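Local coordinates for protein bile salt hydrolase/transferase (Clostridium perfringens, PDB 2RLC) that hydrolyses the amide bond of glycine- and taurine-conjugated bile salts to release free bile acids, and can also rejoin cholate with taurine, at residues T140-I145 and S152-Q157; L80-Y85 and T173-F178; N167-L172 and S226-V231; F15-D20 and G76-N81. One frame throughout, in Å; residues are numbered along the deposited sequence.

Interaction 1 (T140-I145 and S152-Q157); sequences TLHWMI and SIVVEQ. With CHD (cholic acid), chain D.
W143 pairs with V155 and I145 with I153 as antiparallel hydrogen-bonded pairs, with M144 and V154 the non-hydrogen-bonded pair between them, and the axes of the two hairpin segments approach to 4.7 Å. W143 N donates to V155 O at 3.1 Å, and I145 N to I153 O at 2.9 Å; both bonds are returned. Beyond the last pair a water takes over. It donates to L141 O and accepts from Q157 N.

W143, I145, I153 and V155 share one face. I145 and I153 lie side by side, with I145 CB 3.8 Å from I153 CG1. I145 CD1 also reaches V155 CG2. H142 and E156 point the same way, ring and carboxylate planes 32° apart. H142 CD2 meets E156 OE2 at 2.9 Å, at the ring edge. The ring nitrogen ND1 bonds instead to L80 O, and E156 OE1 takes the N-H of F178. M144, a selenomethionine, is extended and brings CE alongside S152 OG, which is hydrogen-bonded to S146 OG.

L141 turns CD2 to cholate, 3.7 Å from its C23. Strands 76-81 and 162-166 flank the hairpin in the sheet. Helix 115-122 covers I145, I153 and V155, and W143 reaches I127 of strand 125-128.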
# COMPACT_ATOMS: atom_id res chain seq x y z
N THR A 140 -16.92 23.68 8.37
CA THR A 140 -17.24 22.99 7.12
C THR A 140 -17.75 21.59 7.45
O THR A 140 -17.02 20.78 8.03
CB THR A 140 -16.02 22.91 6.18
OG1 THR A 140 -14.94 22.24 6.84
CG2 THR A 140 -15.56 24.31 5.77
N LEU A 141 -19.00 21.31 7.08
CA LEU A 141 -19.67 20.08 7.51
C LEU A 141 -20.44 19.35 6.42
O LEU A 141 -20.90 19.94 5.44
CB LEU A 141 -20.64 20.37 8.66
CG LEU A 141 -20.12 20.89 10.00
CD1 LEU A 141 -21.30 21.32 10.86
CD2 LEU A 141 -19.28 19.85 10.71
N HIS A 142 -20.55 18.04 6.60
CA HIS A 142 -21.58 17.23 5.96
C HIS A 142 -22.19 16.30 7.01
O HIS A 142 -21.61 16.10 8.08
CB HIS A 142 -21.04 16.50 4.71
CG HIS A 142 -20.04 15.42 4.98
ND1 HIS A 142 -19.25 15.40 6.11
CD2 HIS A 142 -19.67 14.35 4.24
CE1 HIS A 142 -18.45 14.34 6.06
NE2 HIS A 142 -18.69 13.69 4.94
N TRP A 143 -23.37 15.77 6.72
CA TRP A 143 -24.14 15.06 7.73
C TRP A 143 -24.54 13.66 7.31
O TRP A 143 -24.81 13.41 6.13
CB TRP A 143 -25.39 15.86 8.12
CG TRP A 143 -25.10 17.19 8.74
CD1 TRP A 143 -25.04 17.49 10.07
CD2 TRP A 143 -24.82 18.42 8.04
NE1 TRP A 143 -24.74 18.82 10.25
CE2 TRP A 143 -24.60 19.41 9.02
CE3 TRP A 143 -24.74 18.77 6.69
CZ2 TRP A 143 -24.31 20.74 8.69
CZ3 TRP A 143 -24.44 20.09 6.36
CH2 TRP A 143 -24.23 21.06 7.36
N MSE A 144 -24.58 12.76 8.28
CA MSE A 144 -25.17 11.44 8.09
C MSE A 144 -26.41 11.34 8.96
O MSE A 144 -26.39 11.68 10.14
CB MSE A 144 -24.18 10.34 8.43
CG MSE A 144 -24.68 8.94 8.11
SE MSE A 144 -23.28 7.61 8.29
CE MSE A 144 -24.38 6.01 8.31
N ILE A 145 -27.51 10.90 8.35
CA ILE A 145 -28.78 10.77 9.05
C ILE A 145 -29.25 9.32 8.92
O ILE A 145 -29.14 8.72 7.85
CB ILE A 145 -29.85 11.75 8.47
CG1 ILE A 145 -29.33 13.19 8.52
CG2 ILE A 145 -31.17 11.63 9.23
CD1 ILE A 145 -30.10 14.17 7.65
N SER A 152 -29.94 4.91 5.89
CA SER A 152 -29.09 6.05 6.16
C SER A 152 -28.96 6.92 4.92
O SER A 152 -28.96 6.41 3.79
CB SER A 152 -27.70 5.61 6.61
OG SER A 152 -27.75 4.95 7.86
N ILE A 153 -28.87 8.23 5.13
CA ILE A 153 -28.59 9.16 4.04
C ILE A 153 -27.40 10.06 4.38
O ILE A 153 -27.04 10.21 5.54
CB ILE A 153 -29.82 10.02 3.65
CG1 ILE A 153 -30.40 10.75 4.87
CG2 ILE A 153 -30.86 9.16 2.93
CD1 ILE A 153 -31.33 11.89 4.53
N VAL A 154 -26.80 10.64 3.34
CA VAL A 154 -25.69 11.58 3.49
C VAL A 154 -26.06 12.91 2.85
O VAL A 154 -26.51 12.94 1.70
CB VAL A 154 -24.38 11.02 2.87
CG1 VAL A 154 -23.28 12.08 2.82
CG2 VAL A 154 -23.90 9.79 3.63
N VAL A 155 -25.87 13.99 3.59
CA VAL A 155 -26.23 15.33 3.14
C VAL A 155 -24.97 16.16 2.89
O VAL A 155 -24.21 16.44 3.82
CB VAL A 155 -27.14 16.05 4.17
CG1 VAL A 155 -27.56 17.42 3.68
CG2 VAL A 155 -28.36 15.20 4.49
N GLU A 156 -24.77 16.55 1.63
CA GLU A 156 -23.60 17.34 1.24
C GLU A 156 -23.99 18.53 0.37
O GLU A 156 -24.51 18.36 -0.73
CB GLU A 156 -22.57 16.46 0.53
CG GLU A 156 -21.83 15.50 1.46
CD GLU A 156 -20.90 14.53 0.75
OE1 GLU A 156 -20.81 14.57 -0.50
OE2 GLU A 156 -20.26 13.72 1.45
N GLN A 157 -23.74 19.73 0.89
CA GLN A 157 -24.01 20.96 0.16
C GLN A 157 -22.79 21.36 -0.66
O GLN A 157 -21.73 21.68 -0.11
CB GLN A 157 -24.40 22.09 1.12
CG GLN A 157 -24.74 23.42 0.45
CD GLN A 157 -26.14 23.45 -0.14
OE1 GLN A 157 -26.31 23.42 -1.36
NE2 GLN A 157 -27.14 23.51 0.72
C1 CHD D . -17.92 27.11 18.53
C2 CHD D . -16.68 27.39 17.68
C3 CHD D . -16.95 28.48 16.65
O3 CHD D . -15.82 28.60 15.79
C4 CHD D . -18.18 28.14 15.81
C5 CHD D . -19.43 27.76 16.63
C6 CHD D . -20.56 27.36 15.68
C7 CHD D . -20.45 25.95 15.09
O7 CHD D . -19.49 25.96 14.02
C8 CHD D . -20.10 24.87 16.14
C9 CHD D . -18.95 25.31 17.08
C10 CHD D . -19.16 26.70 17.72
C11 CHD D . -18.58 24.20 18.09
C12 CHD D . -18.30 22.84 17.42
O12 CHD D . -17.06 22.91 16.70
C13 CHD D . -19.45 22.40 16.50
C14 CHD D . -19.70 23.53 15.51
C15 CHD D . -20.57 22.95 14.39
C16 CHD D . -20.18 21.46 14.40
C17 CHD D . -19.12 21.29 15.50
C18 CHD D . -20.69 22.05 17.34
C19 CHD D . -20.32 26.70 18.72
C20 CHD D . -19.00 19.83 16.00
C21 CHD D . -17.90 19.63 17.04
C22 CHD D . -18.81 18.83 14.85
C23 CHD D . -17.63 19.17 13.93
O25 CHD D . -15.57 18.21 13.28
C24 CHD D . -16.74 17.99 13.68
O26 CHD D . -17.18 16.83 13.87
O HOH W 1 -22.57 19.92 3.36

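Interaction 2 (L80-Y85 and T173-F178); sequences LNFPVY and TNSPTF. With GLY (glycine), chain E.
Y85 lays one ring face over P176, in a CH-pi contact with P176 CB 4.2 Å from the ring centroid. The two side chains lie side by side and point the same way. S175 CB meets the same ring at its edge. P176 follows a cis peptide bond, and T177 after it is the N-cap of helix 178-185.

The F82 ring comes in edge-on. P176 O lies in its plane, 3.7 Å from F82 CE1, and the T177 side chain crosses that of F82 obliquely, with CG2 near CZ. H142 stacks on F82 from the neighbouring strand.

Two polar bonds join the segments. S175 OG donates to P83 O at 2.6 Å, in the carbonyl plane and on a lone pair. Its chi1 of -61° sets OG beside the backbone N, where it also touches P83 CD. P83 O accepts from Y85 N as well, so two donors hold the turn. N174 ND2 donates to N81 O at 2.8 Å, with N81 O close to the amide plane of N174. L80 CD2 packs on T173 O.

The bond from N174 ND2 leaves N174 OD1 facing the bound glycine, whose N gives it a weak bond of 3.3 Å. N174 OD1 also accepts from R227 and from the N-terminal N of the modified residue 1. N81 ND2 makes a weak bond of 3.2 Å to glycine OXT. Q211 N of a neighbouring subunit also bonds to the glycine. The two asparagines thus bond weakly to its opposite ends, consistent with the observed binding of taurine at N81.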
# COMPACT_ATOMS: atom_id res chain seq x y z
N LEU A 80 -20.12 15.80 10.46
CA LEU A 80 -18.70 15.45 10.30
C LEU A 80 -18.00 16.50 9.44
O LEU A 80 -18.62 17.11 8.56
CB LEU A 80 -18.55 14.06 9.68
CG LEU A 80 -18.88 12.80 10.51
CD1 LEU A 80 -20.37 12.63 10.77
CD2 LEU A 80 -18.34 11.55 9.81
N ASN A 81 -16.71 16.71 9.70
CA ASN A 81 -15.91 17.68 8.96
C ASN A 81 -15.91 17.41 7.46
O ASN A 81 -15.83 16.26 7.03
CB ASN A 81 -14.47 17.71 9.50
CG ASN A 81 -13.71 18.96 9.08
OD1 ASN A 81 -14.24 20.07 9.11
ND2 ASN A 81 -12.45 18.79 8.70
N PHE A 82 -16.03 18.47 6.67
CA PHE A 82 -16.13 18.35 5.21
C PHE A 82 -15.46 19.56 4.53
O PHE A 82 -16.14 20.41 3.96
CB PHE A 82 -17.61 18.23 4.82
CG PHE A 82 -17.85 17.83 3.39
CD1 PHE A 82 -17.26 16.69 2.84
CD2 PHE A 82 -18.72 18.58 2.59
CE1 PHE A 82 -17.50 16.33 1.52
CE2 PHE A 82 -18.97 18.22 1.27
CZ PHE A 82 -18.36 17.09 0.73
N PRO A 83 -14.12 19.63 4.60
CA PRO A 83 -13.41 20.79 4.05
C PRO A 83 -13.27 20.75 2.52
O PRO A 83 -13.37 19.68 1.91
CB PRO A 83 -12.04 20.71 4.72
CG PRO A 83 -11.83 19.26 4.98
CD PRO A 83 -13.19 18.65 5.21
N VAL A 84 -13.05 21.92 1.93
CA VAL A 84 -12.75 22.10 0.49
C VAL A 84 -13.95 21.93 -0.45
O VAL A 84 -14.25 22.83 -1.24
CB VAL A 84 -11.54 21.22 0.02
CG1 VAL A 84 -11.30 21.37 -1.48
CG2 VAL A 84 -10.28 21.59 0.80
N TYR A 85 -14.63 20.79 -0.37
CA TYR A 85 -15.71 20.46 -1.32
C TYR A 85 -17.07 21.05 -0.94
O TYR A 85 -17.98 21.07 -1.77
CB TYR A 85 -15.81 18.95 -1.53
CG TYR A 85 -14.58 18.35 -2.19
CD1 TYR A 85 -14.48 18.30 -3.58
CD2 TYR A 85 -13.52 17.86 -1.43
CE1 TYR A 85 -13.35 17.76 -4.20
CE2 TYR A 85 -12.40 17.32 -2.04
CZ TYR A 85 -12.32 17.27 -3.42
OH TYR A 85 -11.20 16.73 -4.01
N THR A 173 -16.98 9.37 6.29
CA THR A 173 -15.83 10.03 6.90
C THR A 173 -15.83 11.51 6.56
O THR A 173 -16.73 12.24 6.98
CB THR A 173 -14.48 9.35 6.54
OG1 THR A 173 -14.31 9.32 5.12
CG2 THR A 173 -14.39 7.93 7.11
N ASN A 174 -14.83 11.96 5.81
CA ASN A 174 -14.72 13.36 5.44
C ASN A 174 -14.58 13.50 3.92
O ASN A 174 -15.09 12.66 3.18
CB ASN A 174 -13.55 14.01 6.18
CG ASN A 174 -13.54 13.68 7.67
OD1 ASN A 174 -12.72 12.90 8.14
ND2 ASN A 174 -14.48 14.26 8.41
N SER A 175 -13.91 14.56 3.47
CA SER A 175 -13.69 14.80 2.04
C SER A 175 -12.86 13.69 1.38
O SER A 175 -12.04 13.05 2.05
CB SER A 175 -13.02 16.16 1.84
OG SER A 175 -13.85 17.18 2.35
N PRO A 176 -13.07 13.45 0.06
CA PRO A 176 -13.97 14.13 -0.88
C PRO A 176 -15.45 13.76 -0.72
O PRO A 176 -15.86 13.20 0.30
CB PRO A 176 -13.45 13.67 -2.26
CG PRO A 176 -12.16 12.94 -1.99
CD PRO A 176 -12.29 12.40 -0.62
N THR A 177 -16.24 14.09 -1.74
CA THR A 177 -17.69 13.85 -1.75
C THR A 177 -18.03 12.37 -1.59
O THR A 177 -17.20 11.50 -1.87
CB THR A 177 -18.34 14.39 -3.05
OG1 THR A 177 -17.78 13.71 -4.18
CG2 THR A 177 -18.12 15.89 -3.19
N PHE A 178 -19.26 12.10 -1.15
CA PHE A 178 -19.68 10.74 -0.85
C PHE A 178 -19.54 9.79 -2.04
O PHE A 178 -19.06 8.66 -1.89
CB PHE A 178 -21.11 10.71 -0.31
CG PHE A 178 -21.57 9.34 0.12
CD1 PHE A 178 -21.03 8.74 1.26
CD2 PHE A 178 -22.52 8.65 -0.62
CE1 PHE A 178 -21.44 7.48 1.65
CE2 PHE A 178 -22.94 7.39 -0.23
CZ PHE A 178 -22.40 6.80 0.90
N GLY E . -10.93 14.40 10.50
CA GLY E . -11.37 15.59 9.79
C GLY E . -10.46 15.91 8.64
O GLY E . -9.22 15.87 8.81
OXT GLY E . -10.99 16.22 7.54

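Interaction 3 (N167-L172 and S226-V231); sequences NNIGVL and SRFIRV
N167 OD1 is gripped by two backbone donors, I169 N and G170 N, each at 2.9 Å. This is an Asx turn, and it shapes the loop that leads into strand 171-172. I169 N lies in the carbonyl plane of the N167 amide, while G170 N stands above it. The other end of the amide is held too: N167 ND2 donates to V171 O at 2.8 Å. Both ends being bonded fixes the rotation of the amide.

The loop and strand meet helix 224-242 through apolar groups. F228 is the main one on the helix. Its CG is anti to the backbone N (chi1 -169°), which carries the ring across to V171 and I169. V171 CG2 sits over the ring centre, 3.7 Å from the centroid and 12° off the normal, a CH-pi contact. L172 CA comes within 4.1 Å of F228 CE2, and the L172 side chain goes toward H142 and M144.

H181 of helix 178-185 stacks on F228. The contact thus joins an outermost strand of the six-stranded sheet to a helix that also carries R227 of the glycine pocket. At the edge of the F228 ring, I169 CD1 lies 3.7 Å from F228 CZ.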
# COMPACT_ATOMS: atom_id res chain seq x y z
N ASN A 167 -27.20 6.10 1.52
CA ASN A 167 -25.97 5.48 2.01
C ASN A 167 -26.17 3.99 2.26
O ASN A 167 -26.72 3.58 3.28
CB ASN A 167 -25.46 6.20 3.27
CG ASN A 167 -24.09 5.70 3.73
OD1 ASN A 167 -23.61 4.65 3.30
ND2 ASN A 167 -23.45 6.47 4.60
N ASN A 168 -25.71 3.18 1.30
CA ASN A 168 -25.83 1.73 1.39
C ASN A 168 -24.56 1.07 1.93
O ASN A 168 -24.48 -0.16 2.02
CB ASN A 168 -26.18 1.14 0.02
CG ASN A 168 -27.54 1.58 -0.47
OD1 ASN A 168 -27.68 2.05 -1.60
ND2 ASN A 168 -28.56 1.44 0.37
N ILE A 169 -23.58 1.90 2.27
CA ILE A 169 -22.30 1.40 2.78
C ILE A 169 -22.32 1.35 4.31
O ILE A 169 -21.64 0.51 4.92
CB ILE A 169 -21.12 2.26 2.27
CG1 ILE A 169 -21.22 2.40 0.75
CG2 ILE A 169 -19.79 1.62 2.64
CD1 ILE A 169 -20.68 3.69 0.23
N GLY A 170 -23.10 2.24 4.92
CA GLY A 170 -23.28 2.28 6.37
C GLY A 170 -22.24 3.12 7.09
O GLY A 170 -22.15 3.09 8.32
N VAL A 171 -21.45 3.86 6.31
CA VAL A 171 -20.32 4.63 6.86
C VAL A 171 -20.18 6.00 6.21
O VAL A 171 -20.70 6.26 5.12
CB VAL A 171 -18.97 3.86 6.75
CG1 VAL A 171 -19.10 2.43 7.27
CG2 VAL A 171 -18.44 3.85 5.32
N LEU A 172 -19.46 6.89 6.89
CA LEU A 172 -19.10 8.19 6.35
C LEU A 172 -17.82 8.65 7.03
O LEU A 172 -17.60 8.35 8.20
CB LEU A 172 -20.22 9.21 6.58
CG LEU A 172 -20.11 10.59 5.91
CD1 LEU A 172 -20.19 10.48 4.38
CD2 LEU A 172 -21.17 11.54 6.43
N SER A 226 -8.79 6.46 3.53
CA SER A 226 -8.34 5.19 4.09
C SER A 226 -9.26 4.70 5.19
O SER A 226 -9.59 3.51 5.25
CB SER A 226 -6.91 5.31 4.60
OG SER A 226 -6.02 5.56 3.52
N ARG A 227 -9.68 5.62 6.05
CA ARG A 227 -10.60 5.27 7.13
C ARG A 227 -11.95 4.79 6.59
O ARG A 227 -12.51 3.84 7.12
CB ARG A 227 -10.79 6.44 8.10
CG ARG A 227 -9.57 6.69 8.98
CD ARG A 227 -9.86 7.72 10.05
NE ARG A 227 -9.76 9.09 9.53
CZ ARG A 227 -10.80 9.84 9.20
NH1 ARG A 227 -12.03 9.38 9.32
NH2 ARG A 227 -10.59 11.07 8.74
N PHE A 228 -12.44 5.44 5.53
CA PHE A 228 -13.69 5.03 4.88
C PHE A 228 -13.60 3.58 4.39
O PHE A 228 -14.48 2.77 4.68
CB PHE A 228 -14.03 5.97 3.71
CG PHE A 228 -15.42 5.80 3.14
CD1 PHE A 228 -15.73 4.71 2.32
CD2 PHE A 228 -16.42 6.73 3.42
CE1 PHE A 228 -17.01 4.56 1.79
CE2 PHE A 228 -17.71 6.58 2.90
CZ PHE A 228 -18.00 5.49 2.08
N ILE A 229 -12.52 3.27 3.67
CA ILE A 229 -12.28 1.91 3.19
C ILE A 229 -12.27 0.90 4.34
O ILE A 229 -12.99 -0.10 4.29
CB ILE A 229 -10.95 1.82 2.38
CG1 ILE A 229 -11.01 2.71 1.13
CG2 ILE A 229 -10.62 0.35 2.03
CD1 ILE A 229 -12.19 2.44 0.19
N ARG A 230 -11.46 1.17 5.37
CA ARG A 230 -11.34 0.25 6.51
C ARG A 230 -12.69 -0.06 7.17
O ARG A 230 -13.04 -1.23 7.31
CB ARG A 230 -10.31 0.73 7.53
CG ARG A 230 -8.87 0.66 7.03
CD ARG A 230 -7.88 0.27 8.13
NE ARG A 230 -7.83 1.21 9.25
CZ ARG A 230 -7.22 2.40 9.23
NH1 ARG A 230 -6.60 2.82 8.13
NH2 ARG A 230 -7.23 3.17 10.31
N VAL A 231 -13.44 0.97 7.57
CA VAL A 231 -14.73 0.75 8.24
C VAL A 231 -15.77 0.10 7.34
O VAL A 231 -16.57 -0.71 7.81
CB VAL A 231 -15.31 2.02 8.91
CG1 VAL A 231 -14.54 2.36 10.17
CG2 VAL A 231 -15.37 3.21 7.95

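Interaction 4 (F15-D20 and G76-N81); sequences FGRNMD and GCAGLN. With CHD (cholic acid), chain D; GLY (glycine), chain E.
R17 points its guanidinium edge at the backbone of strand 76-81, and F15 brings its ring rim to the same strand further back. R17 NH2 donates to G79 O at 2.8 Å, with G79 O tilted 19° from the guanidinium plane. NH1 adds a weak bond to the same oxygen. The chain of R17 is bent at chi2 and chi3, which turns NE back to N18. R17 NE donates to N18 O at 3.0 Å, in the guanidinium plane but from above the carbonyl plane. M19, a selenomethionine, sets CE over the centre of one guanidinium face, 3.3 Å above the plane. L80 CD1 lies over the opposite face, so the guanidinium sits between the two.

The F15 ring has A78 N at its edge, in its plane. F15 CE2 is 3.5 Å from C77 N, and F15 CZ touches A78 CB at 3.9 Å.

The strands run nearly parallel, 16° apart, but 7.4 Å separates their axes. They belong to the two facing sheets of the Ntn-hydrolase fold, so these side chains fill the space between sheets.

R17 NH2 lies 2.9 Å from O26 of the cholate carboxylate, and NH1 forms a salt bridge with D68. R17 NH2 also bonds weakly to the oxidised nucleophile, modified residue 1. The charge of R17 is probably balanced by D68 and the cholate carboxylate, consistent with the deoxycholate binding observed at R17.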
# COMPACT_ATOMS: atom_id res chain seq x y z
N PHE A 15 -26.29 3.82 15.75
CA PHE A 15 -25.77 4.88 14.91
C PHE A 15 -24.88 5.77 15.75
O PHE A 15 -25.24 6.15 16.86
CB PHE A 15 -26.90 5.69 14.26
CG PHE A 15 -26.43 6.89 13.50
CD1 PHE A 15 -25.70 6.75 12.33
CD2 PHE A 15 -26.73 8.17 13.96
CE1 PHE A 15 -25.26 7.88 11.62
CE2 PHE A 15 -26.30 9.30 13.26
CZ PHE A 15 -25.56 9.15 12.09
N GLY A 16 -23.71 6.10 15.22
CA GLY A 16 -22.77 6.92 15.96
C GLY A 16 -21.54 7.31 15.18
O GLY A 16 -21.51 7.20 13.95
N ARG A 17 -20.52 7.75 15.90
CA ARG A 17 -19.35 8.34 15.28
C ARG A 17 -18.15 8.42 16.20
O ARG A 17 -18.29 8.44 17.43
CB ARG A 17 -19.69 9.76 14.78
CG ARG A 17 -20.23 10.71 15.86
CD ARG A 17 -19.13 11.57 16.49
NE ARG A 17 -18.45 12.39 15.49
CZ ARG A 17 -18.95 13.51 14.97
NH1 ARG A 17 -20.14 13.96 15.35
NH2 ARG A 17 -18.26 14.18 14.06
N ASN A 18 -16.97 8.47 15.58
CA ASN A 18 -15.76 8.96 16.21
C ASN A 18 -15.70 10.47 16.00
O ASN A 18 -15.92 10.95 14.89
CB ASN A 18 -14.52 8.35 15.55
CG ASN A 18 -14.22 6.95 16.05
OD1 ASN A 18 -14.74 6.50 17.07
ND2 ASN A 18 -13.34 6.25 15.34
N MSE A 19 -15.40 11.20 17.07
CA MSE A 19 -15.11 12.63 16.99
C MSE A 19 -13.60 12.80 16.98
O MSE A 19 -12.94 12.57 17.99
CB MSE A 19 -15.72 13.38 18.17
CG MSE A 19 -15.25 14.83 18.33
SE MSE A 19 -15.77 15.94 16.82
CE MSE A 19 -17.69 15.87 17.07
N ASP A 20 -13.06 13.21 15.83
CA ASP A 20 -11.62 13.37 15.66
C ASP A 20 -11.25 14.84 15.52
O ASP A 20 -11.35 15.41 14.44
CB ASP A 20 -11.13 12.60 14.42
CG ASP A 20 -11.56 11.14 14.42
OD1 ASP A 20 -11.78 10.57 15.51
OD2 ASP A 20 -11.66 10.56 13.32
N GLY A 76 -31.48 9.66 14.08
CA GLY A 76 -30.14 10.09 14.47
C GLY A 76 -29.47 10.92 13.39
O GLY A 76 -29.71 10.72 12.20
N CYS A 77 -28.63 11.86 13.81
CA CYS A 77 -27.89 12.69 12.89
C CYS A 77 -26.51 13.00 13.46
O CYS A 77 -26.38 13.25 14.66
CB CYS A 77 -28.64 13.99 12.60
SG CYS A 77 -27.86 15.07 11.38
N ALA A 78 -25.50 12.95 12.61
CA ALA A 78 -24.14 13.33 13.00
C ALA A 78 -23.55 14.30 11.99
O ALA A 78 -23.70 14.11 10.78
CB ALA A 78 -23.25 12.10 13.15
N GLY A 79 -22.89 15.34 12.50
CA GLY A 79 -22.16 16.28 11.66
C GLY A 79 -20.68 15.95 11.66
O GLY A 79 -20.07 15.82 12.72
N LEU A 80 -20.12 15.80 10.46
CA LEU A 80 -18.70 15.45 10.30
C LEU A 80 -18.00 16.50 9.44
O LEU A 80 -18.62 17.11 8.56
CB LEU A 80 -18.55 14.06 9.68
CG LEU A 80 -18.88 12.80 10.51
CD1 LEU A 80 -20.37 12.63 10.77
CD2 LEU A 80 -18.34 11.55 9.81
N ASN A 81 -16.71 16.71 9.70
CA ASN A 81 -15.91 17.68 8.96
C ASN A 81 -15.91 17.41 7.46
O ASN A 81 -15.83 16.26 7.03
CB ASN A 81 -14.47 17.71 9.50
CG ASN A 81 -13.71 18.96 9.08
OD1 ASN A 81 -14.24 20.07 9.11
ND2 ASN A 81 -12.45 18.79 8.70
C1 CHD D . -17.92 27.11 18.53
C2 CHD D . -16.68 27.39 17.68
C3 CHD D . -16.95 28.48 16.65
O3 CHD D . -15.82 28.60 15.79
C4 CHD D . -18.18 28.14 15.81
C5 CHD D . -19.43 27.76 16.63
C6 CHD D . -20.56 27.36 15.68
C7 CHD D . -20.45 25.95 15.09
O7 CHD D . -19.49 25.96 14.02
C8 CHD D . -20.10 24.87 16.14
C9 CHD D . -18.95 25.31 17.08
C10 CHD D . -19.16 26.70 17.72
C11 CHD D . -18.58 24.20 18.09
C12 CHD D . -18.30 22.84 17.42
O12 CHD D . -17.06 22.91 16.70
C13 CHD D . -19.45 22.40 16.50
C14 CHD D . -19.70 23.53 15.51
C15 CHD D . -20.57 22.95 14.39
C16 CHD D . -20.18 21.46 14.40
C17 CHD D . -19.12 21.29 15.50
C18 CHD D . -20.69 22.05 17.34
C19 CHD D . -20.32 26.70 18.72
C20 CHD D . -19.00 19.83 16.00
C21 CHD D . -17.90 19.63 17.04
C22 CHD D . -18.81 18.83 14.85
C23 CHD D . -17.63 19.17 13.93
O25 CHD D . -15.57 18.21 13.28
C24 CHD D . -16.74 17.99 13.68
O26 CHD D . -17.18 16.83 13.87
N GLY E . -10.93 14.40 10.50
CA GLY E . -11.37 15.59 9.79
C GLY E . -10.46 15.91 8.64
O GLY E . -9.22 15.87 8.81
OXT GLY E . -10.99 16.22 7.54

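How the interactions relate
All four contacts are largely buried, and interaction 4 lies nearest the centre of the chain. Interactions 1, 2 and 4 meet on one sheet: strand 76-81 serves both 2 and 4, and it pairs with strand 141-146 of interaction 1. Interaction 1 is backbone pairing within that sheet. Interaction 4 bridges from it to the other sheet through an arginine and an aromatic ring. Interaction 3 is apolar between its segments, tying that second sheet to helix 224-242. Interaction 2 combines side-chain hydrogen bonds with aromatic and proline contacts, and it borders other subunits. N174 of interaction 2 bonds to R227 of interaction 3 beside the glycine. Cholate lies against 1 and 4, and touches N81, which 2 and 4 share.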